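Local atomic coordinates of Lpg2148(MvcA) (Legionella pneumophila subsp. pneumophila str. Philadelphia 1, PDB entry 6K11), a protein that probably acts as an effector deamidase that removes ubiquitin from the host conjugating enzyme UBE2N and so regulates its activity. Residues A[360-363]-A[364-368]. Residues are numbered along the deposited sequence; the frame is centred on the assembly and turned at random.
Sequences DKVE and NYRNR
Glu363 and Arg366, one turn apart on a helix, form a salt bridge in which Arg366 NH1 lies 2.6 Å from Glu363 OE2. The bend at chi2 (-52°) turns the glutamate carboxylate toward Arg366, whose chain runs extended from CG to NE to meet it. NH1 meets OE2 nearly along its C-O axis, but the N-H points off line (135°), and the two planes stand 78° apart, so this is a single-bond bridge rather than a paired one. A water donates to Glu363 OE1 and to Asn367 OD1, linking acid and amide. Asn364, a short amide one turn before Arg368, offers a neutral acceptor within its reach: OD1 takes Arg368 NH1 on an in-plane lone pair at 2.9 Å.

Val362 CG1 lies 3.9 Å from Arg366 NE, over one guanidinium face but toward its rim; a compact methyl can rest on this poorly hydrated face while the N-H groups stay available at the edge.

Backbone i+4 to i bonds run throughout, as from Arg366 N to Val362 O (2.9 Å).

These turns lie at the surface, near the start of the last helix, 358-381. Buried Tyr365 suits its inward-facing site: its ring packs against helices 28-39 and 336-351, while its hydroxyl hydrogen-bonds to Val26 O.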
# COMPACT_ATOMS: atom_id res chain seq x y z
N ASP A 360 -2.24 27.15 -11.58
CA ASP A 360 -1.01 27.79 -12.07
C ASP A 360 0.20 27.43 -11.21
O ASP A 360 1.30 27.23 -11.73
CB ASP A 360 -1.17 29.32 -12.09
CG ASP A 360 -2.27 29.80 -13.02
OD1 ASP A 360 -2.41 29.24 -14.15
OD2 ASP A 360 -2.99 30.76 -12.64
N LYS A 361 0.03 27.41 -9.89
CA LYS A 361 1.16 27.08 -9.02
C LYS A 361 1.56 25.62 -9.15
O LYS A 361 2.76 25.30 -9.11
CB LYS A 361 0.81 27.41 -7.56
CG LYS A 361 0.44 28.87 -7.28
CD LYS A 361 0.39 29.13 -5.76
CE LYS A 361 -0.14 30.53 -5.43
NZ LYS A 361 0.77 31.60 -5.92
N VAL A 362 0.59 24.72 -9.32
CA VAL A 362 0.93 23.31 -9.52
C VAL A 362 1.74 23.14 -10.80
O VAL A 362 2.74 22.40 -10.83
CB VAL A 362 -0.34 22.43 -9.51
CG1 VAL A 362 -0.02 20.99 -9.94
CG2 VAL A 362 -0.98 22.44 -8.11
N GLU A 363 1.36 23.85 -11.88
CA GLU A 363 2.12 23.79 -13.13
C GLU A 363 3.53 24.37 -12.96
O GLU A 363 4.48 23.87 -13.56
CB GLU A 363 1.40 24.53 -14.26
CG GLU A 363 0.14 23.81 -14.79
CD GLU A 363 0.41 22.37 -15.18
OE1 GLU A 363 1.22 22.14 -16.12
OE2 GLU A 363 -0.17 21.47 -14.53
N ASN A 364 3.66 25.46 -12.19
CA ASN A 364 5.00 25.99 -11.90
C ASN A 364 5.86 24.94 -11.20
O ASN A 364 7.03 24.74 -11.55
CB ASN A 364 4.88 27.25 -11.04
CG ASN A 364 6.24 27.77 -10.56
OD1 ASN A 364 6.63 27.56 -9.39
ND2 ASN A 364 6.96 28.45 -11.44
N TYR A 365 5.28 24.24 -10.21
CA TYR A 365 5.99 23.21 -9.48
C TYR A 365 6.41 22.06 -10.40
O TYR A 365 7.55 21.59 -10.35
CB TYR A 365 5.10 22.70 -8.35
CG TYR A 365 5.74 21.70 -7.42
CD1 TYR A 365 6.54 22.12 -6.35
CD2 TYR A 365 5.52 20.34 -7.58
CE1 TYR A 365 7.12 21.20 -5.50
CE2 TYR A 365 6.07 19.42 -6.73
CZ TYR A 365 6.88 19.85 -5.69
OH TYR A 365 7.43 18.91 -4.86
N ARG A 366 5.47 21.57 -11.22
CA ARG A 366 5.78 20.50 -12.16
C ARG A 366 6.87 20.92 -13.14
O ARG A 366 7.77 20.13 -13.45
CB ARG A 366 4.53 20.12 -12.96
CG ARG A 366 3.50 19.31 -12.22
CD ARG A 366 2.19 19.36 -13.01
NE ARG A 366 1.27 18.33 -12.55
CZ ARG A 366 0.02 18.18 -12.98
NH1 ARG A 366 -0.48 19.00 -13.90
NH2 ARG A 366 -0.71 17.19 -12.49
N ASN A 367 6.79 22.15 -13.66
CA ASN A 367 7.76 22.58 -14.66
C ASN A 367 9.16 22.70 -14.05
O ASN A 367 10.16 22.35 -14.70
CB ASN A 367 7.32 23.90 -15.30
CG ASN A 367 6.04 23.75 -16.15
OD1 ASN A 367 5.60 22.64 -16.42
ND2 ASN A 367 5.45 24.86 -16.54
N ARG A 368 9.25 23.16 -12.80
CA ARG A 368 10.55 23.28 -12.15
C ARG A 368 11.12 21.92 -11.78
O ARG A 368 12.33 21.73 -11.83
CB ARG A 368 10.45 24.18 -10.91
CG ARG A 368 10.14 25.64 -11.25
CD ARG A 368 9.54 26.42 -10.07
NE ARG A 368 10.39 26.40 -8.88
CZ ARG A 368 10.12 27.09 -7.77
NH1 ARG A 368 9.03 27.84 -7.71
NH2 ARG A 368 10.94 27.02 -6.73
O HOH W 1 3.36 21.01 -16.83